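Local coordinates for histone-lysine N-methyltransferase, H3 lysine-9 specific SUVH4 (Arabidopsis thaliana, PDB 4QEO), which methylates histone H3 to set a mark of transcriptional repression, and binds methylated DNA through its SRA domain, at residues F80-M93 / Y102-G114. Sequence-based numbering, arbitrary orientation.
Sequences FHNHWLNGIDYMSM and YKLPLAVSIVMSG. With nucleotides of chain B.
H81 and S109 meet through one nearly linear hydrogen bond, ND1 to OG at 2.8 Å and 178°. The imidazole is clamped on both faces: CG2 of V111 stands over its centre, 3.8 Å from the centroid, a CH-pi contact, while CB of D89 covers the opposite face nearer the rim. A chi1 of -166° swings the H81 ring away from the backbone N and back across its own loop, where NE2 donates to N86 O (2.9 Å). Both ring nitrogens are thus engaged, which fixes the ring flip. Were the imidazole replaced by an alanine, S109 OG would probably lose its ring partner, N86 O would be left to R72 alone of these two donors, and V111 CG2 would lose the face it packs on.

Beside this site strands 88-91 and 106-112 pair antiparallel, and the register slips by one between D89 and Y90. V108 and S109 both face D89, a classic beta bulge: D89 O accepts from V108 N at 2.9 Å and only weakly from S109 N. Beyond it, CD1 of Y90 packs on CB of P105 (3.5 Å), which follows a cis peptide bond.

The second shell ties down the loop: D89 OD2 takes N82 ND2 on its syn lone pair and the backbone N of N82 from above the carboxylate plane, and R72 hydrogen-bonds N86 O too. Strand 165-172 pairs with the far edge of 106-112.

Both segments grip the flipped-out 5-methylcytosine of chain B, as in other SRA domains. G87 N donates to its OP1 (2.9 Å) and S113 N to its O2 (3.1 Å); a CB on G87 would run into the base. V111 N to G87 O (2.8 Å) joins turn and strand directly, and with the bonds around H81 it probably couples the phosphate-binding turn to the base-reading S113.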
ATOM      1  N   PHE A  80      -8.884   8.153  12.215  1.00 22.49           N
ATOM      2  CA  PHE A  80      -8.269   7.368  13.307  1.00 24.40           C
ATOM      3  C   PHE A  80      -7.580   8.270  14.345  1.00 24.46           C
ATOM      4  O   PHE A  80      -7.659   8.032  15.562  1.00 20.57           O
ATOM      5  CB  PHE A  80      -7.259   6.381  12.689  1.00 24.57           C
ATOM      6  CG  PHE A  80      -6.509   5.532  13.690  1.00 23.32           C
ATOM      7  CD1 PHE A  80      -5.320   5.977  14.250  1.00 24.07           C
ATOM      8  CD2 PHE A  80      -6.981   4.268  14.046  1.00 23.83           C
ATOM      9  CE1 PHE A  80      -4.615   5.183  15.169  1.00 22.01           C
ATOM     10  CE2 PHE A  80      -6.288   3.463  14.958  1.00 21.73           C
ATOM     11  CZ  PHE A  80      -5.109   3.922  15.527  1.00 24.17           C
ATOM     12  N   HIS A  81      -6.874   9.280  13.853  1.00 25.16           N
ATOM     13  CA  HIS A  81      -6.237  10.283  14.710  1.00 24.24           C
ATOM     14  C   HIS A  81      -6.285  11.606  13.947  1.00 30.61           C
ATOM     15  O   HIS A  81      -5.693  11.739  12.873  1.00 28.20           O
ATOM     16  CB  HIS A  81      -4.796   9.868  15.039  1.00 21.62           C
ATOM     17  CG  HIS A  81      -4.172  10.636  16.168  1.00 24.65           C
ATOM     18  ND1 HIS A  81      -4.113  10.149  17.462  1.00 24.90           N
ATOM     19  CD2 HIS A  81      -3.558  11.847  16.193  1.00 20.87           C
ATOM     20  CE1 HIS A  81      -3.499  11.030  18.233  1.00 26.96           C
ATOM     21  NE2 HIS A  81      -3.151  12.069  17.490  1.00 22.91           N
ATOM     22  N   ASN A  82      -6.994  12.581  14.506  1.00 26.00           N
ATOM     23  CA  ASN A  82      -7.451  13.737  13.736  1.00 28.12           C
ATOM     24  C   ASN A  82      -6.581  14.989  13.744  1.00 33.60           C
ATOM     25  O   ASN A  82      -6.962  16.014  13.184  1.00 44.66           O
ATOM     26  CB  ASN A  82      -8.887  14.085  14.130  1.00 32.14           C
ATOM     27  CG  ASN A  82      -9.861  12.993  13.731  1.00 42.27           C
ATOM     28  OD1 ASN A  82     -10.307  12.931  12.573  1.00 42.19           O
ATOM     29  ND2 ASN A  82     -10.172  12.100  14.679  1.00 45.50           N
ATOM     30  N   HIS A  83      -5.411  14.901  14.356  1.00 27.53           N
ATOM     31  CA  HIS A  83      -4.425  15.977  14.274  1.00 29.89           C
ATOM     32  C   HIS A  83      -3.225  15.399  13.575  1.00 23.22           C
ATOM     33  O   HIS A  83      -2.897  14.230  13.789  1.00 22.58           O
ATOM     34  CB  HIS A  83      -3.995  16.425  15.669  1.00 31.15           C
ATOM     35  CG  HIS A  83      -5.100  16.986  16.492  1.00 37.45           C
ATOM     36  ND1 HIS A  83      -5.421  16.490  17.739  1.00 51.67           N
ATOM     37  CD2 HIS A  83      -5.944  18.020  16.267  1.00 38.02           C
ATOM     38  CE1 HIS A  83      -6.427  17.186  18.239  1.00 52.10           C
ATOM     39  NE2 HIS A  83      -6.765  18.118  17.365  1.00 48.18           N
ATOM     40  N   TRP A  84      -2.571  16.194  12.726  1.00 21.87           N
ATOM     41  CA  TRP A  84      -1.406  15.691  12.001  1.00 26.08           C
ATOM     42  C   TRP A  84      -0.159  15.811  12.849  1.00 24.46           C
ATOM     43  O   TRP A  84       0.849  15.158  12.587  1.00 28.50           O
ATOM     44  CB  TRP A  84      -1.220  16.389  10.632  1.00 23.96           C
ATOM     45  CG  TRP A  84      -1.062  17.901  10.685  1.00 29.10           C
ATOM     46  CD1 TRP A  84      -2.061  18.833  10.601  1.00 29.67           C
ATOM     47  CD2 TRP A  84       0.168  18.645  10.813  1.00 27.26           C
ATOM     48  NE1 TRP A  84      -1.535  20.103  10.704  1.00 31.80           N
ATOM     49  CE2 TRP A  84      -0.173  20.017  10.820  1.00 32.77           C
ATOM     50  CE3 TRP A  84       1.514  18.281  10.946  1.00 24.65           C
ATOM     51  CZ2 TRP A  84       0.787  21.027  10.930  1.00 33.36           C
ATOM     52  CZ3 TRP A  84       2.467  19.283  11.059  1.00 27.43           C
ATOM     53  CH2 TRP A  84       2.097  20.642  11.061  1.00 34.43           C
ATOM     54  N   LEU A  85      -0.245  16.626  13.892  1.00 20.40           N
ATOM     55  CA  LEU A  85       0.873  16.863  14.792  1.00 25.81           C
ATOM     56  C   LEU A  85       0.643  16.324  16.219  1.00 26.04           C
ATOM     57  O   LEU A  85       1.429  15.508  16.703  1.00 26.13           O
ATOM     58  CB  LEU A  85       1.142  18.369  14.842  1.00 34.36           C
ATOM     59  CG  LEU A  85       2.465  18.941  15.317  1.00 40.43           C
ATOM     60  CD1 LEU A  85       3.614  18.166  14.743  1.00 43.48           C
ATOM     61  CD2 LEU A  85       2.538  20.422  14.883  1.00 37.79           C
ATOM     62  N   ASN A  86      -0.422  16.777  16.878  1.00 25.46           N
ATOM     63  CA  ASN A  86      -0.705  16.409  18.272  1.00 24.70           C
ATOM     64  C   ASN A  86      -0.606  14.932  18.597  1.00 22.62           C
ATOM     65  O   ASN A  86      -1.179  14.106  17.892  1.00 21.97           O
ATOM     66  CB  ASN A  86      -2.103  16.859  18.680  1.00 31.51           C
ATOM     67  CG  ASN A  86      -2.264  18.348  18.626  1.00 31.68           C
ATOM     68  OD1 ASN A  86      -1.681  19.006  17.769  1.00 32.99           O
ATOM     69  ND2 ASN A  86      -3.027  18.898  19.567  1.00 32.58           N
ATOM     70  N   GLY A  87       0.090  14.615  19.691  1.00 23.44           N
ATOM     71  CA  GLY A  87       0.217  13.246  20.155  1.00 22.95           C
ATOM     72  C   GLY A  87      -1.087  12.708  20.709  1.00 23.45           C
ATOM     73  O   GLY A  87      -1.371  11.511  20.623  1.00 19.55           O
ATOM     74  N   ILE A  88      -1.898  13.597  21.267  1.00 21.88           N
ATOM     75  CA  ILE A  88      -3.118  13.175  21.936  1.00 19.47           C
ATOM     76  C   ILE A  88      -4.363  13.689  21.224  1.00 20.25           C
ATOM     77  O   ILE A  88      -4.566  14.901  21.095  1.00 22.04           O
ATOM     78  CB  ILE A  88      -3.169  13.678  23.399  1.00 20.58           C
ATOM     79  CG1 ILE A  88      -1.916  13.221  24.171  1.00 19.19           C
ATOM     80  CG2 ILE A  88      -4.449  13.165  24.072  1.00 16.68           C
ATOM     81  CD1 ILE A  88      -1.750  13.880  25.568  1.00 21.04           C
ATOM     82  N   ASP A  89      -5.201  12.755  20.788  1.00 20.85           N
ATOM     83  CA  ASP A  89      -6.484  13.076  20.183  1.00 23.01           C
ATOM     84  C   ASP A  89      -7.603  12.786  21.187  1.00 22.65           C
ATOM     85  O   ASP A  89      -7.646  11.707  21.795  1.00 20.32           O
ATOM     86  CB  ASP A  89      -6.671  12.232  18.912  1.00 23.33           C
ATOM     87  CG  ASP A  89      -7.572  12.919  17.909  1.00 37.26           C
ATOM     88  OD1 ASP A  89      -7.628  14.172  17.942  1.00 40.39           O
ATOM     89  OD2 ASP A  89      -8.205  12.219  17.095  1.00 31.66           O
ATOM     90  N   TYR A  90      -8.492  13.753  21.386  1.00 16.63           N
ATOM     91  CA  TYR A  90      -9.542  13.593  22.395  1.00 22.25           C
ATOM     92  C   TYR A  90     -10.879  14.204  22.014  1.00 24.18           C
ATOM     93  O   TYR A  90     -10.957  15.084  21.161  1.00 23.06           O
ATOM     94  CB  TYR A  90      -9.083  14.153  23.738  1.00 23.44           C
ATOM     95  CG  TYR A  90      -8.790  15.648  23.774  1.00 23.72           C
ATOM     96  CD1 TYR A  90      -9.780  16.551  24.118  1.00 27.84           C
ATOM     97  CD2 TYR A  90      -7.517  16.145  23.486  1.00 22.65           C
ATOM     98  CE1 TYR A  90      -9.530  17.902  24.187  1.00 29.01           C
ATOM     99  CE2 TYR A  90      -7.249  17.516  23.547  1.00 25.14           C
ATOM    100  CZ  TYR A  90      -8.269  18.380  23.903  1.00 29.49           C
ATOM    101  OH  TYR A  90      -8.054  19.727  23.985  1.00 31.62           O
ATOM    102  N   MET A  91     -11.936  13.694  22.629  1.00 22.14           N
ATOM    103  CA  MET A  91     -13.265  14.266  22.502  1.00 26.32           C
ATOM    104  C   MET A  91     -13.288  15.506  23.350  1.00 30.25           C
ATOM    105  O   MET A  91     -13.030  15.435  24.557  1.00 28.51           O
ATOM    106  CB  MET A  91     -14.330  13.292  23.024  1.00 25.90           C
ATOM    107  CG  MET A  91     -14.526  12.048  22.170  1.00 28.65           C
ATOM    108  SD  MET A  91     -15.675  10.942  23.022  1.00 32.81           S
ATOM    109  CE  MET A  91     -15.989   9.809  21.684  1.00 22.95           C
ATOM    110  N   SER A  92     -13.592  16.633  22.712  1.00 34.05           N
ATOM    111  CA  SER A  92     -13.724  17.916  23.397  1.00 34.72           C
ATOM    112  C   SER A  92     -15.090  18.008  24.063  1.00 36.39           C
ATOM    113  O   SER A  92     -15.893  17.074  23.975  1.00 36.22           O
ATOM    114  CB  SER A  92     -13.602  19.047  22.381  1.00 38.09           C
ATOM    115  OG  SER A  92     -14.747  19.064  21.534  1.00 36.56           O
ATOM    116  N   MET A  93     -15.372  19.149  24.692  1.00 34.87           N
ATOM    117  CA  MET A  93     -16.661  19.361  25.366  1.00 39.51           C
ATOM    118  C   MET A  93     -17.860  19.289  24.413  1.00 37.94           C
ATOM    119  O   MET A  93     -18.993  19.186  24.862  1.00 40.29           O
ATOM    120  CB  MET A  93     -16.695  20.706  26.115  1.00 43.72           C
ATOM    121  CG  MET A  93     -15.558  20.929  27.089  1.00 46.65           C
ATOM    122  SD  MET A  93     -15.402  19.605  28.305  1.00 43.15           S
ATOM    123  CE  MET A  93     -16.961  19.725  29.192  1.00 38.58           C
ATOM    124  N   TYR A 102     -20.106  10.242  31.220  1.00 41.50           N
ATOM    125  CA  TYR A 102     -18.686  10.512  31.400  1.00 39.80           C
ATOM    126  C   TYR A 102     -18.400  12.014  31.606  1.00 40.76           C
ATOM    127  O   TYR A 102     -19.196  12.872  31.222  1.00 40.50           O
ATOM    128  CB  TYR A 102     -17.917   9.996  30.182  1.00 37.25           C
ATOM    129  CG  TYR A 102     -18.128   8.515  29.890  1.00 38.26           C
ATOM    130  CD1 TYR A 102     -17.316   7.546  30.467  1.00 31.08           C
ATOM    131  CD2 TYR A 102     -19.128   8.094  29.028  1.00 49.72           C
ATOM    132  CE1 TYR A 102     -17.497   6.185  30.185  1.00 30.61           C
ATOM    133  CE2 TYR A 102     -19.320   6.748  28.749  1.00 53.70           C
ATOM    134  CZ  TYR A 102     -18.506   5.798  29.328  1.00 44.98           C
ATOM    135  OH  TYR A 102     -18.704   4.460  29.038  1.00 48.54           O
ATOM    136  N   LYS A 103     -17.261  12.324  32.218  1.00 34.29           N
ATOM    137  CA  LYS A 103     -16.784  13.696  32.268  1.00 36.07           C
ATOM    138  C   LYS A 103     -15.875  13.925  31.068  1.00 35.12           C
ATOM    139  O   LYS A 103     -14.951  13.154  30.841  1.00 29.14           O
ATOM    140  CB  LYS A 103     -16.015  13.945  33.567  1.00 46.49           C
ATOM    141  CG  LYS A 103     -15.475  15.361  33.711  1.00 55.59           C
ATOM    142  CD  LYS A 103     -16.167  16.108  34.843  1.00 59.12           C
ATOM    143  CE  LYS A 103     -15.435  17.404  35.213  1.00 57.55           C
ATOM    144  NZ  LYS A 103     -15.028  17.444  36.660  1.00 54.87           N
ATOM    145  N   LEU A 104     -16.145  14.971  30.287  1.00 32.41           N
ATOM    146  CA  LEU A 104     -15.319  15.310  29.135  1.00 32.29           C
ATOM    147  C   LEU A 104     -14.289  16.359  29.556  1.00 29.24           C
ATOM    148  O   LEU A 104     -14.493  17.056  30.541  1.00 29.69           O
ATOM    149  CB  LEU A 104     -16.189  15.861  27.989  1.00 34.44           C
ATOM    150  CG  LEU A 104     -16.878  14.863  27.055  1.00 40.84           C
ATOM    151  CD1 LEU A 104     -15.865  14.208  26.123  1.00 38.44           C
ATOM    152  CD2 LEU A 104     -17.642  13.797  27.839  1.00 41.69           C
ATOM    153  N   PRO A 105     -13.180  16.492  28.816  1.00 30.59           N
ATOM    154  CA  PRO A 105     -12.754  15.787  27.599  1.00 31.67           C
ATOM    155  C   PRO A 105     -12.302  14.368  27.885  1.00 33.38           C
ATOM    156  O   PRO A 105     -11.955  14.054  29.032  1.00 33.62           O
ATOM    157  CB  PRO A 105     -11.556  16.613  27.122  1.00 27.72           C
ATOM    158  CG  PRO A 105     -11.005  17.215  28.400  1.00 28.54           C
ATOM    159  CD  PRO A 105     -12.213  17.528  29.222  1.00 28.26           C
ATOM    160  N   LEU A 106     -12.315  13.522  26.857  1.00 27.42           N
ATOM    161  CA  LEU A 106     -11.852  12.140  27.017  1.00 24.27           C
ATOM    162  C   LEU A 106     -10.901  11.800  25.900  1.00 21.33           C
ATOM    163  O   LEU A 106     -11.232  12.000  24.746  1.00 22.51           O
ATOM    164  CB  LEU A 106     -13.013  11.153  26.902  1.00 30.40           C
ATOM    165  CG  LEU A 106     -13.853  10.748  28.094  1.00 36.99           C
ATOM    166  CD1 LEU A 106     -14.936   9.813  27.589  1.00 32.77           C
ATOM    167  CD2 LEU A 106     -12.985  10.095  29.185  1.00 30.35           C
ATOM    168  N   ALA A 107      -9.742  11.246  26.213  1.00 21.60           N
ATOM    169  CA  ALA A 107      -8.811  10.869  25.152  1.00 21.66           C
ATOM    170  C   ALA A 107      -9.279   9.593  24.455  1.00 21.44           C
ATOM    171  O   ALA A 107      -9.918   8.733  25.092  1.00 19.85           O
ATOM    172  CB  ALA A 107      -7.409  10.691  25.731  1.00 18.72           C
ATOM    173  N   VAL A 108      -8.992   9.469  23.153  1.00 21.13           N
ATOM    174  CA  VAL A 108      -9.332   8.253  22.418  1.00 22.09           C
ATOM    175  C   VAL A 108      -8.143   7.618  21.707  1.00 21.22           C
ATOM    176  O   VAL A 108      -8.173   6.430  21.421  1.00 23.03           O
ATOM    177  CB  VAL A 108     -10.481   8.457  21.394  1.00 20.55           C
ATOM    178  CG1 VAL A 108     -11.748   8.929  22.125  1.00 21.55           C
ATOM    179  CG2 VAL A 108     -10.077   9.423  20.267  1.00 23.02           C
ATOM    180  N   SER A 109      -7.096   8.405  21.446  1.00 21.57           N
ATOM    181  CA  SER A 109      -5.966   7.936  20.630  1.00 16.56           C
ATOM    182  C   SER A 109      -4.704   8.735  20.949  1.00 18.50           C
ATOM    183  O   SER A 109      -4.736   9.977  20.997  1.00 17.08           O
ATOM    184  CB  SER A 109      -6.309   8.038  19.124  1.00 16.74           C
ATOM    185  OG  SER A 109      -5.198   7.676  18.306  1.00 20.91           O
ATOM    186  N   ILE A 110      -3.599   8.028  21.186  1.00 17.40           N
ATOM    187  CA  ILE A 110      -2.318   8.706  21.360  1.00 17.12           C
ATOM    188  C   ILE A 110      -1.278   8.163  20.402  1.00 18.57           C
ATOM    189  O   ILE A 110      -1.375   7.039  19.943  1.00 18.70           O
ATOM    190  CB  ILE A 110      -1.769   8.613  22.819  1.00 19.81           C
ATOM    191  CG1 ILE A 110      -1.442   7.153  23.164  1.00 17.84           C
ATOM    192  CG2 ILE A 110      -2.790   9.190  23.797  1.00 19.28           C
ATOM    193  CD1 ILE A 110      -0.686   6.981  24.466  1.00 26.42           C
ATOM    194  N   VAL A 111      -0.263   8.972  20.117  1.00 17.10           N
ATOM    195  CA  VAL A 111       0.821   8.521  19.262  1.00 17.37           C
ATOM    196  C   VAL A 111       2.141   8.641  20.018  1.00 20.56           C
ATOM    197  O   VAL A 111       2.463   9.704  20.555  1.00 21.36           O
ATOM    198  CB  VAL A 111       0.903   9.388  17.981  1.00 22.90           C
ATOM    199  CG1 VAL A 111       2.078   8.951  17.122  1.00 18.65           C
ATOM    200  CG2 VAL A 111      -0.417   9.315  17.196  1.00 21.32           C
ATOM    201  N   MET A 112       2.912   7.557  20.050  1.00 19.16           N
ATOM    202  CA  MET A 112       4.233   7.584  20.669  1.00 20.80           C
ATOM    203  C   MET A 112       5.293   7.575  19.576  1.00 21.11           C
ATOM    204  O   MET A 112       5.433   6.596  18.839  1.00 24.78           O
ATOM    205  CB  MET A 112       4.445   6.347  21.568  1.00 21.21           C
ATOM    206  CG  MET A 112       3.299   5.972  22.482  1.00 35.14           C
ATOM    207  SD  MET A 112       3.503   4.311  23.228  1.00 37.12           S
ATOM    208  CE  MET A 112       5.229   4.378  23.723  1.00 30.16           C
ATOM    209  N   SER A 113       6.047   8.659  19.464  1.00 19.60           N
ATOM    210  CA  SER A 113       6.977   8.787  18.351  1.00 23.89           C
ATOM    211  C   SER A 113       8.352   9.110  18.877  1.00 25.22           C
ATOM    212  O   SER A 113       9.232   9.483  18.114  1.00 25.41           O
ATOM    213  CB  SER A 113       6.509   9.882  17.398  1.00 26.87           C
ATOM    214  OG  SER A 113       5.377   9.416  16.686  1.00 34.18           O
ATOM    215  N   GLY A 114       8.519   8.971  20.187  1.00 25.66           N
ATOM    216  CA  GLY A 114       9.821   9.140  20.813  1.00 30.77           C
ATOM    217  C   GLY A 114      10.293  10.584  20.827  1.00 31.17           C
ATOM    218  O   GLY A 114      11.489  10.855  20.837  1.00 32.98           O
TER
ATOM    219  N1  5CM B   7       4.680  12.876  21.050  1.00 22.44           N
ATOM    220  C2  5CM B   7       5.451  11.893  21.683  1.00 26.54           C
ATOM    221  N3  5CM B   7       5.300  11.593  22.974  1.00 26.15           N
ATOM    222  C4  5CM B   7       4.416  12.212  23.709  1.00 27.89           C
ATOM    223  C5  5CM B   7       3.605  13.244  23.071  1.00 25.49           C
ATOM    224  C5A 5CM B   7       2.605  13.973  23.886  1.00 21.60           C
ATOM    225  C6  5CM B   7       3.798  13.543  21.749  1.00 21.25           C
ATOM    226  O2  5CM B   7       6.263  11.263  21.073  1.00 21.94           O
ATOM    227  N4  5CM B   7       4.247  11.943  24.973  1.00 25.44           N
ATOM    228  C1' 5CM B   7       4.951  13.212  19.670  1.00 20.93           C
ATOM    229  C2' 5CM B   7       3.829  13.378  18.660  1.00 21.11           C
ATOM    230  C3' 5CM B   7       4.468  14.339  17.687  1.00 26.18           C
ATOM    231  C4' 5CM B   7       5.189  15.291  18.619  1.00 25.94           C
ATOM    232  O4' 5CM B   7       5.561  14.485  19.710  1.00 25.28           O
ATOM    233  O3' 5CM B   7       5.456  13.704  16.894  1.00 22.91           O
ATOM    234  C5' 5CM B   7       4.410  16.542  19.037  1.00 27.70           C
ATOM    235  O5' 5CM B   7       3.147  16.334  19.615  1.00 28.49           O
ATOM    236  P   5CM B   7       2.502  17.316  20.639  1.00 25.89           P
ATOM    237  OP1 5CM B   7       1.400  16.642  21.239  1.00 25.32           O
ATOM    238  OP2 5CM B   7       3.510  17.912  21.437  1.00 24.35           O
ATOM    239  P    DA B   8       5.167  12.858  15.645  1.00 30.27           P
ATOM    240  OP1  DA B   8       4.310  11.748  15.918  1.00 27.90           O
ATOM    241  OP2  DA B   8       6.416  12.629  15.013  1.00 26.72           O
ATOM    242  O5'  DA B   8       4.270  13.746  14.697  1.00 27.64           O
ATOM    243  C5'  DA B   8       4.844  14.805  13.956  1.00 29.45           C
ATOM    244  C4'  DA B   8       4.395  14.735  12.521  1.00 29.76           C
ATOM    245  O4'  DA B   8       4.499  16.041  11.946  1.00 27.78           O
ATOM    246  C3'  DA B   8       5.274  13.856  11.650  1.00 29.16           C
ATOM    247  O3'  DA B   8       4.514  13.374  10.545  1.00 27.53           O
ATOM    248  C2'  DA B   8       6.407  14.797  11.291  1.00 28.73           C
ATOM    249  C1'  DA B   8       5.764  16.182  11.331  1.00 29.59           C
ATOM    250  N9   DA B   8       6.489  17.218  12.057  1.00 34.14           N
ATOM    251  C8   DA B   8       7.264  17.107  13.179  1.00 34.64           C
ATOM    252  N7   DA B   8       7.733  18.249  13.611  1.00 35.23           N
ATOM    253  C5   DA B   8       7.217  19.177  12.722  1.00 33.99           C
ATOM    254  C6   DA B   8       7.342  20.574  12.633  1.00 36.81           C
ATOM    255  N6   DA B   8       8.045  21.310  13.489  1.00 36.21           N
ATOM    256  N1   DA B   8       6.696  21.196  11.630  1.00 40.97           N
ATOM    257  C2   DA B   8       5.993  20.459  10.769  1.00 40.92           C
ATOM    258  N3   DA B   8       5.792  19.148  10.752  1.00 37.76           N
ATOM    259  C4   DA B   8       6.443  18.557  11.766  1.00 34.68           C
ATOM    260  P    DT B   6       0.764  22.267  23.517  1.00 30.63           P
ATOM    261  OP1  DT B   6       0.162  21.430  24.494  1.00 30.76           O
ATOM    262  OP2  DT B   6       1.976  22.920  23.830  1.00 28.31           O
ATOM    263  O5'  DT B   6       1.007  21.500  22.163  1.00 27.79           O
ATOM    264  C5'  DT B   6       0.048  20.580  21.678  1.00 28.91           C
ATOM    265  C4'  DT B   6       0.376  20.217  20.254  1.00 30.14           C
ATOM    266  O4'  DT B   6       0.184  21.371  19.420  1.00 30.96           O
ATOM    267  C3'  DT B   6       1.821  19.768  20.035  1.00 29.82           C
ATOM    268  O3'  DT B   6       1.898  18.387  19.695  1.00 27.57           O
ATOM    269  C2'  DT B   6       2.321  20.669  18.925  1.00 33.39           C
ATOM    270  C1'  DT B   6       1.050  21.228  18.334  1.00 31.78           C
ATOM    271  N1   DT B   6       1.210  22.537  17.680  1.00 29.88           N
ATOM    272  C2   DT B   6       0.460  22.803  16.563  1.00 31.66           C
ATOM    273  O2   DT B   6      -0.372  22.039  16.127  1.00 33.38           O
ATOM    274  N3   DT B   6       0.700  24.025  15.991  1.00 33.95           N
ATOM    275  C4   DT B   6       1.613  24.972  16.404  1.00 34.52           C
ATOM    276  O4   DT B   6       1.727  26.012  15.783  1.00 36.92           O
ATOM    277  C5   DT B   6       2.377  24.620  17.573  1.00 37.25           C
ATOM    278  C7   DT B   6       3.391  25.586  18.097  1.00 36.87           C
ATOM    279  C6   DT B   6       2.137  23.435  18.148  1.00 30.97           C
TER